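Local atomic coordinates of nodulation protein S (Bradyrhizobium sp., PDB entry 3OFK), a protein that probably transfers a methyl group from S-adenosyl-L-methionine to a nitrogen during synthesis of the Nod factor, the lipochitooligosaccharide signal of nodulation. Residues N32-E35 against R36-T40; E67-A70 against P71-R75. One frame throughout, in Å; residues are numbered along the deposited sequence.

Interaction 1 (N32-E35 against R36-T40); sequences NPFE and RERHT. With SAH (S-adenosyl-L-homocysteine), chain E.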
loop_
_atom_site.group_PDB
_atom_site.type_symbol
_atom_site.label_atom_id
_atom_site.label_comp_id
_atom_site.label_asym_id
_atom_site.label_seq_id
_atom_site.Cartn_x
_atom_site.Cartn_y
_atom_site.Cartn_z
ATOM N N ASN A 32 -3.605 -16.468 -2.544
ATOM C CA ASN A 32 -2.668 -16.827 -1.471
ATOM C C ASN A 32 -3.292 -16.580 -0.100
ATOM O O ASN A 32 -3.635 -15.431 0.229
ATOM C CB ASN A 32 -1.388 -16.026 -1.601
ATOM C CG ASN A 32 -0.265 -16.548 -0.729
ATOM O OD1 ASN A 32 -0.444 -17.400 0.135
ATOM N ND2 ASN A 32 0.918 -15.995 -0.944
ATOM N N PRO A 33 -3.484 -17.647 0.682
ATOM C CA PRO A 33 -4.033 -17.459 2.027
ATOM C C PRO A 33 -3.284 -16.423 2.882
ATOM O O PRO A 33 -3.919 -15.715 3.656
ATOM C CB PRO A 33 -3.951 -18.862 2.648
ATOM C CG PRO A 33 -3.135 -19.690 1.717
ATOM C CD PRO A 33 -3.209 -19.067 0.384
ATOM N N PHE A 34 -1.960 -16.312 2.713
ATOM C CA PHE A 34 -1.163 -15.292 3.412
ATOM C C PHE A 34 -1.566 -13.888 2.989
ATOM O O PHE A 34 -1.659 -12.983 3.816
ATOM C CB PHE A 34 0.338 -15.497 3.154
ATOM C CG PHE A 34 1.187 -14.279 3.463
ATOM C CD1 PHE A 34 1.493 -13.936 4.775
ATOM C CD2 PHE A 34 1.690 -13.477 2.432
ATOM C CE1 PHE A 34 2.294 -12.820 5.057
ATOM C CE2 PHE A 34 2.486 -12.360 2.709
ATOM C CZ PHE A 34 2.776 -12.023 4.015
ATOM N N GLU A 35 -1.802 -13.707 1.695
ATOM C CA GLU A 35 -2.203 -12.393 1.206
ATOM C C GLU A 35 -3.612 -12.076 1.683
ATOM O O GLU A 35 -3.881 -10.950 2.068
ATOM C CB GLU A 35 -2.059 -12.294 -0.322
ATOM C CG GLU A 35 -0.637 -12.539 -0.845
ATOM C CD GLU A 35 0.332 -11.432 -0.495
ATOM O OE1 GLU A 35 -0.094 -10.384 0.033
ATOM O OE2 GLU A 35 1.527 -11.608 -0.759
ATOM N N ARG A 36 -4.488 -13.089 1.740
ATOM C CA ARG A 36 -5.835 -12.860 2.288
ATOM C C ARG A 36 -5.766 -12.437 3.767
ATOM O O ARG A 36 -6.429 -11.464 4.144
ATOM C CB ARG A 36 -6.772 -14.075 2.079
ATOM C CG ARG A 36 -7.127 -14.369 0.604
ATOM C CD ARG A 36 -8.236 -15.466 0.448
ATOM N NE ARG A 36 -7.852 -16.807 0.952
ATOM C CZ ARG A 36 -7.335 -17.811 0.224
ATOM N NH1 ARG A 36 -7.081 -17.682 -1.076
ATOM N NH2 ARG A 36 -7.067 -18.972 0.801
ATOM N N GLU A 37 -4.949 -13.152 4.578
ATOM C CA GLU A 37 -4.734 -12.810 6.006
ATOM C C GLU A 37 -4.101 -11.418 6.170
ATOM O O GLU A 37 -4.471 -10.665 7.074
ATOM C CB GLU A 37 -3.869 -13.833 6.764
ATOM C CG GLU A 37 -4.266 -13.881 8.245
ATOM C CD GLU A 37 -3.145 -14.216 9.207
ATOM O OE1 GLU A 37 -2.311 -15.098 8.892
ATOM O OE2 GLU A 37 -3.115 -13.594 10.299
ATOM N N ARG A 38 -3.159 -11.085 5.293
ATOM C CA ARG A 38 -2.571 -9.744 5.316
ATOM C C ARG A 38 -3.613 -8.654 5.089
ATOM O O ARG A 38 -3.634 -7.638 5.792
ATOM C CB ARG A 38 -1.467 -9.606 4.259
ATOM C CG ARG A 38 -0.716 -8.323 4.344
ATOM C CD ARG A 38 0.453 -8.310 3.360
ATOM N NE ARG A 38 0.027 -8.416 1.964
ATOM C CZ ARG A 38 -0.505 -7.423 1.224
ATOM N NH1 ARG A 38 -0.718 -6.193 1.706
ATOM N NH2 ARG A 38 -0.832 -7.672 -0.035
ATOM N N HIS A 39 -4.452 -8.880 4.081
ATOM C CA HIS A 39 -5.568 -8.020 3.798
ATOM C C HIS A 39 -6.567 -7.910 4.929
ATOM O O HIS A 39 -7.124 -6.838 5.150
ATOM C CB HIS A 39 -6.287 -8.505 2.542
ATOM C CG HIS A 39 -5.655 -8.052 1.270
ATOM N ND1 HIS A 39 -6.280 -8.183 0.047
ATOM C CD2 HIS A 39 -4.491 -7.405 1.032
ATOM C CE1 HIS A 39 -5.503 -7.680 -0.895
ATOM N NE2 HIS A 39 -4.423 -7.184 -0.320
ATOM N N THR A 40 -6.814 -9.016 5.624
ATOM C CA THR A 40 -7.671 -9.005 6.815
ATOM C C THR A 40 -7.082 -8.055 7.858
ATOM O O THR A 40 -7.798 -7.190 8.371
ATOM C CB THR A 40 -7.892 -10.430 7.383
ATOM O OG1 THR A 40 -8.531 -11.245 6.385
ATOM C CG2 THR A 40 -8.754 -10.395 8.631
HETATM N N SAH E . -1.638 -2.141 -1.817
HETATM C CA SAH E . -2.099 -3.370 -2.453
HETATM C CB SAH E . -1.309 -3.617 -3.735
HETATM C CG SAH E . 0.177 -3.924 -3.646
HETATM S SD SAH E . 0.956 -4.418 -5.223
HETATM C C SAH E . -2.034 -4.607 -1.542
HETATM O O SAH E . -1.396 -4.590 -0.487
HETATM O OXT SAH E . -2.622 -5.641 -1.852
HETATM C "C5'" SAH E . 1.812 -2.833 -5.506
HETATM C "C4'" SAH E . 1.098 -1.768 -6.315
HETATM O "O4'" SAH E . 1.825 -0.546 -6.193
HETATM C "C3'" SAH E . 0.990 -2.078 -7.807
HETATM O "O3'" SAH E . -0.328 -1.759 -8.275
HETATM C "C2'" SAH E . 2.050 -1.151 -8.425
HETATM O "O2'" SAH E . 1.735 -0.782 -9.746
HETATM C "C1'" SAH E . 1.978 0.019 -7.483
HETATM N N9 SAH E . 3.125 0.955 -7.443
HETATM C C8 SAH E . 4.461 0.646 -7.492
HETATM N N7 SAH E . 5.162 1.794 -7.374
HETATM C C5 SAH E . 4.308 2.825 -7.244
HETATM C C6 SAH E . 4.560 4.182 -7.043
HETATM N N6 SAH E . 5.848 4.626 -7.065
HETATM N N1 SAH E . 3.483 5.027 -6.930
HETATM C C2 SAH E . 2.190 4.514 -6.959
HETATM N N3 SAH E . 1.965 3.151 -7.127
HETATM C C4 SAH E . 3.017 2.311 -7.249
#
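Glu35 and Arg38 form an i to i+3 salt bridge on the first turns of helix 33-46, where a Rossmann-like methyltransferase fold receives the carboxylate of S-adenosyl-L-homocysteine. The guanidinium grips one oxygen side-on, through Arg38 NE, 2.8 Å from Glu35 OE1, and Arg38 NH2; that oxygen lies in the guanidinium plane, met nearly along its own C-O bond, and the carboxylate is turned 76° from it. A bend at chi3 (62°) in the otherwise extended Arg38 chain brings this edge round to Glu35 and turns NH1 to the ligand, NH2 being shared between the two, so Glu35, as a second-shell residue, fixes the rotation of the guanidinium.

Among the backbone bonds, Arg36 N to Asn32 O opens the helical series, which runs on to His39 N and Glu35 O. Asn32 is the N-cap: its OD1 accepts from Phe34 N at 3.2 Å, while ND2 binds Glu195.

In van der Waals contact, the Arg36 guanidinium lies flat with one face over Pro33 CA and passes NH1 to Asp30 O.

Ligand O takes Arg38 NH1 at 2.8 Å and, longer, NH2, which also reaches OXT; OXT meets the imidazole edge, in its plane, 2.8 Å from His39 NE2.

Interaction 2 (E67-A70 against P71-R75); sequences EKLA and PHCKR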
loop_
_atom_site.group_PDB
_atom_site.type_symbol
_atom_site.label_atom_id
_atom_site.label_comp_id
_atom_site.label_asym_id
_atom_site.label_seq_id
_atom_site.Cartn_x
_atom_site.Cartn_y
_atom_site.Cartn_z
ATOM N N GLU A 67 -11.515 -3.269 -3.295
ATOM C CA GLU A 67 -12.847 -3.873 -3.207
ATOM C C GLU A 67 -13.328 -4.090 -1.775
ATOM O O GLU A 67 -14.530 -4.028 -1.500
ATOM C CB GLU A 67 -12.836 -5.213 -3.959
ATOM C CG GLU A 67 -14.139 -6.001 -3.848
ATOM C CD GLU A 67 -14.337 -7.017 -4.948
ATOM O OE1 GLU A 67 -13.382 -7.804 -5.198
ATOM O OE2 GLU A 67 -15.447 -6.998 -5.566
ATOM N N LYS A 68 -12.381 -4.380 -0.889
ATOM C CA LYS A 68 -12.662 -4.601 0.531
ATOM C C LYS A 68 -12.784 -3.275 1.274
ATOM O O LYS A 68 -13.587 -3.125 2.174
ATOM C CB LYS A 68 -11.542 -5.461 1.122
ATOM C CG LYS A 68 -11.490 -6.872 0.508
ATOM C CD LYS A 68 -10.271 -7.680 0.950
ATOM C CE LYS A 68 -10.063 -8.855 0.010
ATOM N NZ LYS A 68 -8.802 -9.584 0.260
ATOM N N LEU A 69 -12.019 -2.289 0.839
ATOM C CA LEU A 69 -12.000 -0.970 1.458
ATOM C C LEU A 69 -13.161 -0.070 1.045
ATOM O O LEU A 69 -13.700 0.657 1.890
ATOM C CB LEU A 69 -10.680 -0.282 1.116
ATOM C CG LEU A 69 -10.301 0.989 1.890
ATOM C CD1 LEU A 69 -10.095 0.687 3.384
ATOM C CD2 LEU A 69 -9.034 1.601 1.252
ATOM N N ALA A 70 -13.570 -0.140 -0.229
ATOM C CA ALA A 70 -14.536 0.820 -0.807
ATOM C C ALA A 70 -15.832 1.007 -0.022
ATOM O O ALA A 70 -16.248 2.151 0.195
ATOM C CB ALA A 70 -14.866 0.512 -2.340
ATOM N N PRO A 71 -16.485 -0.101 0.414
ATOM C CA PRO A 71 -17.768 0.067 1.074
ATOM C C PRO A 71 -17.717 0.806 2.405
ATOM O O PRO A 71 -18.762 1.154 2.944
ATOM C CB PRO A 71 -18.245 -1.361 1.306
ATOM C CG PRO A 71 -17.303 -2.248 0.544
ATOM C CD PRO A 71 -16.083 -1.517 0.301
ATOM N N HIS A 72 -16.512 1.077 2.906
ATOM C CA HIS A 72 -16.318 1.662 4.225
ATOM C C HIS A 72 -15.817 3.112 4.198
ATOM O O HIS A 72 -15.572 3.698 5.251
ATOM C CB HIS A 72 -15.379 0.755 4.999
ATOM C CG HIS A 72 -15.792 -0.690 4.956
ATOM N ND1 HIS A 72 -16.963 -1.154 5.516
ATOM C CD2 HIS A 72 -15.210 -1.759 4.364
ATOM C CE1 HIS A 72 -17.072 -2.448 5.287
ATOM N NE2 HIS A 72 -16.027 -2.838 4.575
ATOM N N CYS A 73 -15.683 3.676 2.996
ATOM C CA CYS A 73 -15.226 5.052 2.794
ATOM C C CYS A 73 -16.329 5.831 2.079
ATOM O O CYS A 73 -16.838 5.373 1.076
ATOM C CB CYS A 73 -13.994 5.051 1.900
ATOM S SG CYS A 73 -12.623 3.983 2.429
ATOM N N LYS A 74 -16.700 6.997 2.592
ATOM C CA LYS A 74 -17.715 7.840 1.964
ATOM C C LYS A 74 -17.212 8.276 0.568
ATOM O O LYS A 74 -17.941 8.255 -0.429
ATOM C CB LYS A 74 -17.989 9.047 2.881
ATOM C CG LYS A 74 -19.102 9.981 2.477
ATOM C CD LYS A 74 -19.565 10.749 3.724
ATOM C CE LYS A 74 -20.230 12.077 3.399
ATOM N NZ LYS A 74 -20.637 12.741 4.682
ATOM N N ARG A 75 -15.944 8.639 0.530
ATOM C CA ARG A 75 -15.201 8.848 -0.721
ATOM C C ARG A 75 -13.879 8.097 -0.640
ATOM O O ARG A 75 -13.249 8.035 0.430
ATOM C CB ARG A 75 -14.951 10.345 -0.959
ATOM C CG ARG A 75 -16.189 11.146 -1.272
ATOM C CD ARG A 75 -15.877 12.623 -1.652
ATOM N NE ARG A 75 -15.191 12.738 -2.948
ATOM C CZ ARG A 75 -13.909 13.066 -3.140
ATOM N NH1 ARG A 75 -13.094 13.359 -2.132
ATOM N NH2 ARG A 75 -13.434 13.113 -4.378
HETATM O O HOH W 1 -15.444 -4.915 2.959
#
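Backbone bonds from His72 N to Leu69 O (3.0 Å) and from Cys73 N to Ala70 O (3.2 Å), each reaching back three residues, carry the chain from helix 64-69 through a short 3-10 turn toward strand 73-80. This is the helix-to-strand junction of a beta-alpha-beta unit, strand 52-58, helix 64-69 and strand 73-80, in the Rossmann-like fold. The second bond is straight at its hydrogen (171°), yet Cys73 N stands well above the carbonyl plane of Ala70. That carbonyl also receives His98 NE2.

Pro71 has no N-H to give, and its CD is set against the last helical turn, 3.5 Å from Glu67 O and close to Lys68 O. The pyrrolidine also lies against the imidazole of the next residue, with Pro71 CB over the centre of one face of the His72 ring.

The first torsion of His72 (chi1 -50°) sets CG beside its backbone N and turns the ring back along the helix, bringing CD2 edge-on to Lys68 O at 3.0 Å. A water in the ring plane bridges NE2 and the same carbonyl, donating to Lys68 O. With an alanine in place of His72, the water on Lys68 O would probably lose its partner at NE2, and the Pro71 ring would lose the cover of the imidazole.

On the inner side, Leu69 is buried against Leu43 of helix 33-46 and Leu117 and Val119 of strand 115-121. The Lys68 amine is hydrogen-bonded to His39, and the Glu67 carboxylate forms a salt bridge with Arg92. Cys73 points back toward the helix end, and its sulfur packs on the leucine branch point, SG to Leu69 CG, at 3.8 Å.

Overall arrangement
From the N terminus the chain first meets interaction 1, at the start of helix 33-46, and then, after strand 52-58, interaction 2, at the end of helix 64-69. The two are in series: neither nests in nor crosses the other, and each closes only local turns, one opening a helix and the other leading into strand 73-80. Their centres lie about 18 Å apart, yet they touch where Lys68 NZ reaches His39 ND1 at 2.9 Å, probably as a hydrogen bond. This joins the two helices beside the ligand pocket: His39 holds the S-adenosyl-L-homocysteine carboxylate with its other ring nitrogen, so Lys68 is a second-shell partner that probably helps orient the imidazole.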